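Long-range contacts in endonuclease NucS (Thermococcus kodakarensis KOD1, PDB 5GKE), which cuts double-stranded DNA as a magnesium-binding mismatch restriction endonuclease and is also predicted to cleave single-stranded ends of branched DNA: residues A[151-156]-A[167-172]; A[175-180]-A[191-196]; A[209-214]-A[229-234]. The protein carries 1 engineered substitution. One frame throughout, in Å; residues are numbered along the deposited sequence.

Contact 1 (A[151-156]-A[167-172])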
loop_
_atom_site.group_PDB
_atom_site.type_symbol
_atom_site.label_atom_id
_atom_site.label_comp_id
_atom_site.label_asym_id
_atom_site.label_seq_id
_atom_site.Cartn_x
_atom_site.Cartn_y
_atom_site.Cartn_z
ATOM N N LYS A 151 -32.778 -5.772 -10.340
ATOM C CA LYS A 151 -32.551 -7.147 -9.949
ATOM C C LYS A 151 -31.079 -7.502 -10.118
ATOM O O LYS A 151 -30.602 -7.690 -11.240
ATOM C CB LYS A 151 -33.446 -8.078 -10.778
ATOM C CG LYS A 151 -33.550 -9.506 -10.267
ATOM C CD LYS A 151 -34.835 -10.168 -10.761
ATOM C CE LYS A 151 -34.964 -11.622 -10.294
ATOM N NZ LYS A 151 -34.375 -12.623 -11.244
ATOM N N PRO A 152 -30.352 -7.589 -8.994
ATOM C CA PRO A 152 -28.947 -8.007 -8.975
ATOM C C PRO A 152 -28.796 -9.514 -9.160
ATOM O O PRO A 152 -29.573 -10.271 -8.581
ATOM C CB PRO A 152 -28.475 -7.573 -7.589
ATOM C CG PRO A 152 -29.696 -7.621 -6.754
ATOM C CD PRO A 152 -30.838 -7.226 -7.653
ATOM N N LEU A 153 -27.789 -9.931 -9.922
ATOM C CA LEU A 153 -27.615 -11.331 -10.329
ATOM C C LEU A 153 -26.250 -11.862 -9.945
ATOM O O LEU A 153 -26.141 -12.955 -9.415
ATOM C CB LEU A 153 -27.840 -11.508 -11.828
ATOM C CG LEU A 153 -29.200 -11.015 -12.322
ATOM C CD1 LEU A 153 -29.308 -11.170 -13.825
ATOM C CD2 LEU A 153 -30.322 -11.745 -11.613
ATOM N N PHE A 154 -25.193 -11.160 -10.335
ATOM C CA PHE A 154 -23.855 -11.634 -10.025
ATOM C C PHE A 154 -23.044 -10.617 -9.228
ATOM O O PHE A 154 -23.250 -9.412 -9.340
ATOM C CB PHE A 154 -23.086 -11.987 -11.303
ATOM C CG PHE A 154 -23.881 -12.772 -12.311
ATOM C CD1 PHE A 154 -24.745 -12.130 -13.185
ATOM C CD2 PHE A 154 -23.727 -14.144 -12.421
ATOM C CE1 PHE A 154 -25.466 -12.850 -14.131
ATOM C CE2 PHE A 154 -24.444 -14.870 -13.365
ATOM C CZ PHE A 154 -25.313 -14.224 -14.221
ATOM N N ARG A 155 -22.114 -11.142 -8.436
ATOM C CA ARG A 155 -21.146 -10.365 -7.689
ATOM C C ARG A 155 -19.740 -10.888 -8.026
ATOM O O ARG A 155 -19.516 -12.096 -8.032
ATOM C CB ARG A 155 -21.443 -10.465 -6.186
ATOM C CG ARG A 155 -20.379 -9.892 -5.265
ATOM C CD ARG A 155 -20.757 -10.071 -3.786
ATOM N NE ARG A 155 -21.875 -11.005 -3.598
ATOM C CZ ARG A 155 -22.525 -11.186 -2.448
ATOM N NH1 ARG A 155 -22.165 -10.505 -1.369
ATOM N NH2 ARG A 155 -23.528 -12.053 -2.372
ATOM N N GLU A 156 -18.806 -9.983 -8.310
ATOM C CA GLU A 156 -17.450 -10.349 -8.740
ATOM C C GLU A 156 -17.475 -11.323 -9.912
ATOM O O GLU A 156 -16.846 -12.377 -9.867
ATOM C CB GLU A 156 -16.642 -10.952 -7.590
ATOM C CG GLU A 156 -16.421 -10.015 -6.398
ATOM C CD GLU A 156 -15.457 -8.877 -6.707
ATOM O OE1 GLU A 156 -14.255 -9.150 -6.929
ATOM O OE2 GLU A 156 -15.902 -7.708 -6.704
ATOM N N LEU A 167 -23.607 -7.348 -11.262
ATOM C CA LEU A 167 -24.228 -7.416 -12.570
ATOM C C LEU A 167 -25.691 -7.810 -12.400
ATOM O O LEU A 167 -26.013 -8.704 -11.617
ATOM C CB LEU A 167 -23.475 -8.400 -13.458
ATOM C CG LEU A 167 -23.757 -8.416 -14.960
ATOM C CD1 LEU A 167 -23.489 -7.071 -15.584
ATOM C CD2 LEU A 167 -22.900 -9.478 -15.606
ATOM N N GLY A 168 -26.575 -7.140 -13.131
ATOM C CA GLY A 168 -28.003 -7.352 -12.973
ATOM C C GLY A 168 -28.836 -6.815 -14.121
ATOM O O GLY A 168 -28.319 -6.560 -15.222
ATOM N N ARG A 169 -30.137 -6.685 -13.877
ATOM C CA ARG A 169 -31.045 -6.091 -14.855
ATOM C C ARG A 169 -31.885 -4.998 -14.213
ATOM O O ARG A 169 -32.085 -4.994 -12.996
ATOM C CB ARG A 169 -31.979 -7.144 -15.467
ATOM C CG ARG A 169 -31.501 -8.582 -15.386
ATOM C CD ARG A 169 -32.502 -9.542 -16.033
ATOM N NE ARG A 169 -32.584 -9.369 -17.489
ATOM C CZ ARG A 169 -33.552 -8.711 -18.128
ATOM N NH1 ARG A 169 -34.550 -8.150 -17.453
ATOM N NH2 ARG A 169 -33.526 -8.617 -19.446
ATOM N N ASP A 170 -32.379 -4.074 -15.030
ATOM C CA ASP A 170 -33.375 -3.130 -14.560
ATOM C C ASP A 170 -34.776 -3.560 -15.010
ATOM O O ASP A 170 -34.939 -4.525 -15.766
ATOM C CB ASP A 170 -33.058 -1.708 -15.048
ATOM C CG ASP A 170 -33.043 -1.581 -16.574
ATOM O OD1 ASP A 170 -32.627 -0.514 -17.073
ATOM O OD2 ASP A 170 -33.438 -2.527 -17.284
ATOM N N SER A 171 -35.781 -2.816 -14.567
ATOM C CA SER A 171 -37.171 -3.171 -14.805
ATOM C C SER A 171 -37.600 -2.919 -16.250
ATOM O O SER A 171 -38.711 -3.254 -16.643
ATOM C CB SER A 171 -38.066 -2.390 -13.854
ATOM O OG SER A 171 -37.873 -1.001 -14.044
ATOM N N ASP A 172 -36.724 -2.300 -17.031
ATOM C CA ASP A 172 -36.951 -2.125 -18.460
ATOM C C ASP A 172 -36.253 -3.205 -19.281
ATOM O O ASP A 172 -36.242 -3.133 -20.510
ATOM C CB ASP A 172 -36.481 -0.743 -18.915
ATOM C CG ASP A 172 -37.578 0.300 -18.839
ATOM O OD1 ASP A 172 -38.575 0.061 -18.121
ATOM O OD2 ASP A 172 -37.444 1.359 -19.492
#
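A classic beta bulge interrupts the antiparallel hairpin of strands 151-158 and 163-169: Leu-153 and Phe-154 together face the one residue Leu-167. The carbonyl oxygen of Leu-167 takes both amides, with Leu-153 N at 2.7 Å and Phe-154 N at 2.9 Å from Leu-167 O. The first donor lies in the carbonyl plane but its N-H is bent, at 146°; the second is straighter and comes in slightly tilted from that plane. Leu-153 makes room for the double grip with a psi of -53°, the helix-like turn expected at the first position of such a bulge. Phe-154 O then receives Leu-167 N, closing the pair.

Toward the start of strand 151-158, Lys-151 and Arg-169 form a hydrogen-bonded pair, with Lys-151 N 2.9 Å from Arg-169 O and the reverse bond from Arg-169 N to Lys-151 O. Between this pair and the bulge, Pro-152 stands across from Gly-168 at a non-hydrogen-bonded position, where its missing N-H costs no bond to this partner strand. The strands run close here, Pro-152 CA being 4.2 Å from Gly-168 CA, and a side chain on Gly-168 would run into Lys-151 O.

Side chains add apolar contacts. The Phe-154 ring lies alongside Leu-167, pointing the same way, and its CD1 meets Leu-167 CB obliquely at 3.9 Å. With CG anti to the carbonyl carbon (chi1 -56°), Leu-153 brings CG to 3.9 Å from Gly-168 CA and CD1 to 3.7 Å from the aliphatic Arg-169 CG. Pro-152 packs on Phe-140 of helix 132-141, while Gly-168 bonds onward to Val-176. The whole is a bulged beta hairpin, with strand 151-158 outermost in the mixed sheet of the C-terminal nuclease domain.

Contact 2 (A[175-180]-A[191-196]). With MG (magnesium ion), chain E; nucleotides of chain C; nucleotides of chain D.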
loop_
_atom_site.group_PDB
_atom_site.type_symbol
_atom_site.label_atom_id
_atom_site.label_comp_id
_atom_site.label_asym_id
_atom_site.label_seq_id
_atom_site.Cartn_x
_atom_site.Cartn_y
_atom_site.Cartn_z
ATOM N N ILE A 175 -29.424 -4.790 -19.283
ATOM C CA ILE A 175 -28.348 -5.258 -18.423
ATOM C C ILE A 175 -27.755 -4.069 -17.640
ATOM O O ILE A 175 -27.529 -2.990 -18.208
ATOM C CB ILE A 175 -27.223 -5.932 -19.235
ATOM C CG1 ILE A 175 -27.765 -7.059 -20.115
ATOM C CG2 ILE A 175 -26.134 -6.450 -18.314
ATOM C CD1 ILE A 175 -28.522 -8.062 -19.356
ATOM N N VAL A 176 -27.502 -4.258 -16.345
ATOM C CA VAL A 176 -26.873 -3.211 -15.536
ATOM C C VAL A 176 -25.525 -3.669 -14.972
ATOM O O VAL A 176 -25.434 -4.715 -14.326
ATOM C CB VAL A 176 -27.787 -2.764 -14.376
ATOM C CG1 VAL A 176 -27.085 -1.736 -13.508
ATOM C CG2 VAL A 176 -29.096 -2.202 -14.917
ATOM N N VAL A 177 -24.478 -2.901 -15.270
ATOM C CA VAL A 177 -23.208 -2.984 -14.550
ATOM C C VAL A 177 -23.210 -2.002 -13.411
ATOM O O VAL A 177 -23.515 -0.827 -13.620
ATOM C CB VAL A 177 -21.996 -2.622 -15.407
ATOM C CG1 VAL A 177 -20.746 -3.232 -14.804
ATOM C CG2 VAL A 177 -22.185 -3.065 -16.809
ATOM N N LEU A 178 -22.871 -2.470 -12.215
ATOM C CA LEU A 178 -22.554 -1.563 -11.115
ATOM C C LEU A 178 -21.050 -1.580 -10.887
ATOM O O LEU A 178 -20.432 -2.654 -10.870
ATOM C CB LEU A 178 -23.261 -1.955 -9.829
ATOM C CG LEU A 178 -24.779 -2.041 -9.731
ATOM C CD1 LEU A 178 -25.138 -2.261 -8.262
ATOM C CD2 LEU A 178 -25.461 -0.796 -10.292
ATOM N N GLU A 179 -20.461 -0.391 -10.758
ATOM C CA GLU A 179 -19.111 -0.256 -10.220
ATOM C C GLU A 179 -19.196 0.443 -8.860
ATOM O O GLU A 179 -19.757 1.532 -8.750
ATOM C CB GLU A 179 -18.203 0.513 -11.178
ATOM C CG GLU A 179 -16.798 0.796 -10.619
ATOM C CD GLU A 179 -15.972 -0.459 -10.342
ATOM O OE1 GLU A 179 -14.903 -0.337 -9.704
ATOM O OE2 GLU A 179 -16.369 -1.568 -10.772
ATOM N N LEU A 180 -18.676 -0.208 -7.825
ATOM C CA LEU A 180 -18.766 0.312 -6.462
ATOM C C LEU A 180 -17.446 0.913 -6.027
ATOM O O LEU A 180 -16.376 0.416 -6.405
ATOM C CB LEU A 180 -19.162 -0.785 -5.472
ATOM C CG LEU A 180 -20.231 -1.786 -5.897
ATOM C CD1 LEU A 180 -20.480 -2.836 -4.794
ATOM C CD2 LEU A 180 -21.512 -1.057 -6.273
ATOM N N ARG A 191 -13.226 4.515 -15.691
ATOM C CA ARG A 191 -12.540 3.757 -16.723
ATOM C C ARG A 191 -12.859 2.279 -16.607
ATOM O O ARG A 191 -13.026 1.601 -17.612
ATOM C CB ARG A 191 -11.016 3.950 -16.641
ATOM C CG ARG A 191 -10.527 5.348 -16.928
ATOM C CD ARG A 191 -9.033 5.361 -17.248
ATOM N NE ARG A 191 -8.547 6.732 -17.272
ATOM C CZ ARG A 191 -7.849 7.315 -16.299
ATOM N NH1 ARG A 191 -7.502 6.638 -15.209
ATOM N NH2 ARG A 191 -7.481 8.582 -16.433
ATOM N N GLN A 192 -12.890 1.781 -15.373
ATOM C CA GLN A 192 -13.347 0.426 -15.101
ATOM C C GLN A 192 -14.775 0.231 -15.638
ATOM O O GLN A 192 -15.024 -0.631 -16.473
ATOM C CB GLN A 192 -13.312 0.147 -13.597
ATOM C CG GLN A 192 -12.159 -0.719 -13.114
ATOM C CD GLN A 192 -12.169 -0.877 -11.589
ATOM O OE1 GLN A 192 -12.734 -1.839 -11.026
ATOM N NE2 GLN A 192 -11.558 0.074 -10.918
ATOM N N LEU A 193 -15.693 1.063 -15.153
ATOM C CA LEU A 193 -17.088 1.022 -15.544
ATOM C C LEU A 193 -17.290 1.097 -17.066
ATOM O O LEU A 193 -18.003 0.290 -17.632
ATOM C CB LEU A 193 -17.850 2.165 -14.868
ATOM C CG LEU A 193 -19.358 2.188 -15.164
ATOM C CD1 LEU A 193 -19.979 0.842 -14.802
ATOM C CD2 LEU A 193 -20.079 3.326 -14.426
ATOM N N LYS A 194 -16.673 2.080 -17.712
ATOM C CA LYS A 194 -16.793 2.251 -19.149
ATOM C C LYS A 194 -16.306 0.999 -19.859
ATOM O O LYS A 194 -16.935 0.504 -20.791
ATOM C CB LYS A 194 -15.996 3.482 -19.608
ATOM C CG LYS A 194 -15.806 3.639 -21.119
ATOM C CD LYS A 194 -15.250 5.024 -21.442
ATOM C CE LYS A 194 -15.180 5.301 -22.940
ATOM N NZ LYS A 194 -14.141 4.510 -23.626
ATOM N N SER A 195 -15.177 0.490 -19.400
ATOM C CA SER A 195 -14.602 -0.712 -19.966
ATOM C C SER A 195 -15.570 -1.904 -19.895
ATOM O O SER A 195 -15.687 -2.685 -20.849
ATOM C CB SER A 195 -13.293 -1.041 -19.248
ATOM O OG SER A 195 -12.599 -2.088 -19.885
ATOM N N TYR A 196 -16.281 -2.039 -18.780
ATOM C CA TYR A 196 -17.154 -3.199 -18.619
ATOM C C TYR A 196 -18.381 -3.045 -19.496
ATOM O O TYR A 196 -18.826 -3.995 -20.139
ATOM C CB TYR A 196 -17.571 -3.388 -17.165
ATOM C CG TYR A 196 -16.406 -3.564 -16.229
ATOM C CD1 TYR A 196 -15.253 -4.243 -16.634
ATOM C CD2 TYR A 196 -16.453 -3.045 -14.929
ATOM C CE1 TYR A 196 -14.180 -4.398 -15.774
ATOM C CE2 TYR A 196 -15.385 -3.202 -14.054
ATOM C CZ TYR A 196 -14.256 -3.866 -14.481
ATOM O OH TYR A 196 -13.210 -4.007 -13.612
HETATM MG MG MG E . -14.554 -2.662 -9.353
ATOM P P DA C 5 -10.037 -6.060 -13.393
ATOM O OP1 DA C 5 -11.400 -6.002 -13.965
ATOM O OP2 DA C 5 -8.889 -5.332 -13.987
ATOM O "O5'" DA C 5 -10.177 -5.632 -11.861
ATOM C "C5'" DA C 5 -11.221 -6.177 -11.080
ATOM C "C4'" DA C 5 -11.057 -5.782 -9.630
ATOM O "O4'" DA C 5 -9.878 -6.431 -9.077
ATOM C "C3'" DA C 5 -10.876 -4.279 -9.393
ATOM O "O3'" DA C 5 -11.724 -3.871 -8.324
ATOM C "C2'" DA C 5 -9.391 -4.161 -9.045
ATOM C "C1'" DA C 5 -9.145 -5.483 -8.348
ATOM N N9 DA C 5 -7.739 -5.861 -8.315
ATOM C C8 DA C 5 -6.824 -5.750 -9.325
ATOM N N7 DA C 5 -5.618 -6.146 -8.993
ATOM C C5 DA C 5 -5.749 -6.531 -7.665
ATOM C C6 DA C 5 -4.829 -7.042 -6.723
ATOM N N6 DA C 5 -3.540 -7.270 -6.995
ATOM N N1 DA C 5 -5.288 -7.316 -5.488
ATOM C C2 DA C 5 -6.579 -7.092 -5.213
ATOM N N3 DA C 5 -7.536 -6.617 -6.007
ATOM C C4 DA C 5 -7.049 -6.356 -7.233
ATOM P P DC C 6 -11.630 -2.411 -7.648
ATOM O OP1 DC C 6 -12.987 -1.823 -7.712
ATOM O OP2 DC C 6 -10.484 -1.627 -8.152
ATOM O "O5'" DC C 6 -11.373 -2.776 -6.118
ATOM C "C5'" DC C 6 -12.294 -3.630 -5.455
ATOM C "C4'" DC C 6 -11.827 -3.958 -4.056
ATOM O "O4'" DC C 6 -10.487 -4.505 -4.101
ATOM C "C3'" DC C 6 -11.754 -2.778 -3.101
ATOM O "O3'" DC C 6 -12.027 -3.242 -1.792
ATOM C "C2'" DC C 6 -10.304 -2.330 -3.250
ATOM C "C1'" DC C 6 -9.607 -3.674 -3.370
ATOM N N1 DC C 6 -8.296 -3.645 -4.094
ATOM C C2 DC C 6 -7.145 -4.108 -3.452
ATOM O O2 DC C 6 -7.225 -4.497 -2.282
ATOM N N3 DC C 6 -5.968 -4.106 -4.124
ATOM C C4 DC C 6 -5.925 -3.675 -5.395
ATOM N N4 DC C 6 -4.742 -3.688 -6.022
ATOM C C5 DC C 6 -7.091 -3.207 -6.070
ATOM C C6 DC C 6 -8.245 -3.217 -5.391
ATOM P P DG D 5 -5.071 9.758 -14.288
ATOM O OP1 DG D 5 -4.830 9.794 -15.752
ATOM O OP2 DG D 5 -6.298 9.127 -13.767
ATOM O "O5'" DG D 5 -3.810 9.055 -13.613
ATOM C "C5'" DG D 5 -2.502 9.534 -13.892
ATOM C "C4'" DG D 5 -1.489 8.909 -12.951
ATOM O "O4'" DG D 5 -1.804 9.278 -11.574
ATOM C "C3'" DG D 5 -1.442 7.371 -12.971
ATOM O "O3'" DG D 5 -0.100 6.952 -12.881
ATOM C "C2'" DG D 5 -2.213 7.004 -11.709
ATOM C "C1'" DG D 5 -1.752 8.115 -10.789
ATOM N N9 DG D 5 -2.572 8.278 -9.590
ATOM C C8 DG D 5 -3.937 8.176 -9.483
ATOM N N7 DG D 5 -4.376 8.352 -8.262
ATOM C C5 DG D 5 -3.221 8.565 -7.516
ATOM C C6 DG D 5 -3.054 8.810 -6.129
ATOM O O6 DG D 5 -3.923 8.890 -5.260
ATOM N N1 DG D 5 -1.712 8.969 -5.788
ATOM C C2 DG D 5 -0.666 8.905 -6.681
ATOM N N2 DG D 5 0.567 9.080 -6.179
ATOM N N3 DG D 5 -0.816 8.680 -7.976
ATOM C C4 DG D 5 -2.110 8.523 -8.320
#
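Val-177 and Glu-179 of strand 175-180 pack against Leu-193 and Tyr-196 of helix 187-204, within a beta-alpha-beta unit of the PD-(D/E)XK nuclease fold. The apolar layer is simple: Val-177 CB lies 4.1 Å from Leu-193 CD1, the two side chains sliding past each other in opposite directions, and the same Leu-193 CD1 touches Glu-179 CB at 4.0 Å. Val-177 CG1, anti to its own amide nitrogen (chi1 -158°), crosses to Tyr-196 CB.

Metal binding comes next. Glu-179 bends at chi2 and holds the magnesium ion with both carboxylate oxygens, OE1 at 2.4 Å, while DC6 OP1 of chain C binds the ion at 2.4 Å too. Gln-192 belongs to the same site. Glu-179 and nearby Lys-181 are consistent with the E-x-K end of the family motif.

Two phosphates take hydrogen bonds from the helix. Arg-191 turns the edge of its guanidinium to DG5 of chain D, NH2 standing 3.0 Å from OP2 and NH1 reaching the same oxygen. With an alanine here both N-H donors and the charge are gone, and the DG5 phosphate of chain D would probably be held less firmly against the helix. Tyr-196 works on the other DNA strand: its OH donates to DA5 OP1 of chain C at 2.7 Å, and the edge of its ring carries CE2 to within 3.8 Å of Glu-179 OE2.

Contact 3 (A[209-214]-A[229-234])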
loop_
_atom_site.group_PDB
_atom_site.type_symbol
_atom_site.label_atom_id
_atom_site.label_comp_id
_atom_site.label_asym_id
_atom_site.label_seq_id
_atom_site.Cartn_x
_atom_site.Cartn_y
_atom_site.Cartn_z
ATOM N N ARG A 209 -26.718 -0.588 -19.308
ATOM C CA ARG A 209 -26.518 0.615 -18.493
ATOM C C ARG A 209 -25.339 0.428 -17.538
ATOM O O ARG A 209 -25.196 -0.646 -16.953
ATOM C CB ARG A 209 -27.759 0.937 -17.677
ATOM C CG ARG A 209 -28.949 1.410 -18.468
ATOM C CD ARG A 209 -30.186 1.359 -17.594
ATOM N NE ARG A 209 -30.098 2.274 -16.459
ATOM C CZ ARG A 209 -30.795 2.137 -15.337
ATOM N NH1 ARG A 209 -31.600 1.097 -15.197
ATOM N NH2 ARG A 209 -30.671 3.021 -14.346
ATOM N N GLY A 210 -24.447 1.417 -17.457
ATOM C CA GLY A 210 -23.465 1.471 -16.384
ATOM C C GLY A 210 -23.855 2.385 -15.241
ATOM O O GLY A 210 -24.332 3.502 -15.456
ATOM N N ILE A 211 -23.554 1.976 -14.017
ATOM C CA ILE A 211 -23.849 2.836 -12.883
ATOM C C ILE A 211 -22.678 2.849 -11.922
ATOM O O ILE A 211 -22.240 1.800 -11.448
ATOM C CB ILE A 211 -25.103 2.397 -12.117
ATOM C CG1 ILE A 211 -26.303 2.265 -13.049
ATOM C CG2 ILE A 211 -25.402 3.381 -10.994
ATOM C CD1 ILE A 211 -27.611 2.070 -12.304
ATOM N N LEU A 212 -22.165 4.041 -11.652
ATOM C CA LEU A 212 -21.132 4.201 -10.650
ATOM C C LEU A 212 -21.814 4.420 -9.312
ATOM O O LEU A 212 -22.698 5.260 -9.178
ATOM C CB LEU A 212 -20.198 5.365 -10.982
ATOM C CG LEU A 212 -19.066 5.643 -9.987
ATOM C CD1 LEU A 212 -18.285 4.395 -9.648
ATOM C CD2 LEU A 212 -18.144 6.650 -10.582
ATOM N N VAL A 213 -21.429 3.633 -8.329
ATOM C CA VAL A 213 -22.079 3.700 -7.040
ATOM C C VAL A 213 -21.002 4.018 -6.008
ATOM O O VAL A 213 -20.121 3.204 -5.734
ATOM C CB VAL A 213 -22.820 2.368 -6.723
ATOM C CG1 VAL A 213 -23.520 2.429 -5.383
ATOM C CG2 VAL A 213 -23.813 2.048 -7.824
ATOM N N ALA A 214 -21.063 5.216 -5.452
ATOM C CA ALA A 214 -20.059 5.663 -4.503
ATOM C C ALA A 214 -20.661 6.760 -3.631
ATOM O O ALA A 214 -21.780 7.194 -3.873
ATOM C CB ALA A 214 -18.827 6.163 -5.249
ATOM N N GLY A 229 -22.179 9.006 -21.072
ATOM C CA GLY A 229 -23.551 8.609 -20.817
ATOM C C GLY A 229 -23.674 7.520 -19.764
ATOM O O GLY A 229 -24.422 6.567 -19.936
ATOM N N LEU A 230 -22.944 7.668 -18.664
ATOM C CA LEU A 230 -22.968 6.681 -17.593
ATOM C C LEU A 230 -23.629 7.317 -16.378
ATOM O O LEU A 230 -23.689 8.539 -16.283
ATOM C CB LEU A 230 -21.556 6.184 -17.277
ATOM C CG LEU A 230 -20.942 5.279 -18.348
ATOM C CD1 LEU A 230 -19.520 4.910 -18.015
ATOM C CD2 LEU A 230 -21.760 4.029 -18.482
ATOM N N GLU A 231 -24.187 6.504 -15.486
ATOM C CA GLU A 231 -24.960 7.056 -14.379
ATOM C C GLU A 231 -24.227 7.013 -13.040
ATOM O O GLU A 231 -23.161 6.422 -12.921
ATOM C CB GLU A 231 -26.282 6.311 -14.261
ATOM C CG GLU A 231 -27.129 6.361 -15.512
ATOM C CD GLU A 231 -28.249 5.336 -15.487
ATOM O OE1 GLU A 231 -28.279 4.474 -16.396
ATOM O OE2 GLU A 231 -29.090 5.394 -14.558
ATOM N N PHE A 232 -24.852 7.607 -12.028
ATOM C CA PHE A 232 -24.300 7.680 -10.688
ATOM C C PHE A 232 -25.405 7.548 -9.653
ATOM O O PHE A 232 -26.456 8.164 -9.776
ATOM C CB PHE A 232 -23.543 8.998 -10.482
ATOM C CG PHE A 232 -23.132 9.260 -9.045
ATOM C CD1 PHE A 232 -21.920 8.799 -8.560
ATOM C CD2 PHE A 232 -23.955 9.985 -8.189
ATOM C CE1 PHE A 232 -21.544 9.041 -7.243
ATOM C CE2 PHE A 232 -23.584 10.228 -6.875
ATOM C CZ PHE A 232 -22.378 9.756 -6.403
ATOM N N ARG A 233 -25.156 6.734 -8.638
ATOM C CA ARG A 233 -26.032 6.648 -7.477
ATOM C C ARG A 233 -25.182 6.828 -6.223
ATOM O O ARG A 233 -24.208 6.105 -6.024
ATOM C CB ARG A 233 -26.782 5.311 -7.430
ATOM C CG ARG A 233 -27.997 5.314 -6.465
ATOM C CD ARG A 233 -29.219 5.947 -7.146
ATOM N NE ARG A 233 -29.129 5.824 -8.606
ATOM C CZ ARG A 233 -29.997 6.339 -9.476
ATOM N NH1 ARG A 233 -31.047 7.038 -9.044
ATOM N NH2 ARG A 233 -29.803 6.161 -10.785
ATOM N N LYS A 234 -25.535 7.814 -5.405
ATOM C CA LYS A 234 -24.839 8.059 -4.149
ATOM C C LYS A 234 -25.137 6.951 -3.153
ATOM O O LYS A 234 -26.294 6.666 -2.859
ATOM C CB LYS A 234 -25.243 9.413 -3.564
ATOM C CG LYS A 234 -24.682 9.719 -2.169
ATOM C CD LYS A 234 -24.652 11.237 -1.889
ATOM C CE LYS A 234 -23.917 11.993 -3.012
ATOM N NZ LYS A 234 -23.814 13.468 -2.820
#
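Arg-209 and Glu-231 join the start of two parallel strands through a side-on, two-nitrogen salt bridge. Along Arg-209, CB, CG and CD each pass 3.8 Å from Glu-231 OE1, and the bend at chi3 (64°) then turns the guanidinium onto the carboxylate. NE meets Glu-231 OE1 at 2.9 Å and NH2 meets Glu-231 OE2 at 2.9 Å, both nearly straight and on syn lone pairs. The two straight bonds keep the guanidinium and carboxylate planes nearly coplanar, 15° apart, and fix the rotation of both groups. The remaining nitrogen, NH1, is taken by Glu-147 and Asp-170, so three carboxylates share this arginine.

Beyond the salt bridge the backbones pair in parallel, Glu-231 N bonding to Gly-210 O, Leu-212 N to Glu-231 O and Arg-233 N to Leu-212 O. Gly-210 lets Leu-230 CD2 come to 3.7 Å from its CA, where a side chain would clash. Leu-212 and Phe-232 share one face of the sheet, packing against Leu-225 of helix 219-227, and Leu-212 also touches helix 187-204. On the other face Ile-211 and Val-213 adjoin strand 175-180, and strand 231-234 forms one margin of the sheet in this chain.

Going from the N terminus, the C-terminal domain closes three loops in series, none enclosing or crossing another. Contact 1 closes the short hairpin between strands 151-158 and 163-169. The chain then turns straight into strand 175-180, next in the sheet, where Gly-168 O meets Val-176 N, and contact 2 folds helix 187-204 back over it beside the metal. Strand 208-214 follows, paired with 175-180 through Glu-179 O and Val-213 N, and contact 3 ends the run once helix 219-227 has delivered strand 231-234. Strand order along the chain is therefore strand order across the sheet: contacts 1 and 3 each pair an edge strand with its inner neighbour, while contact 2 ties the sheet's middle to a helix.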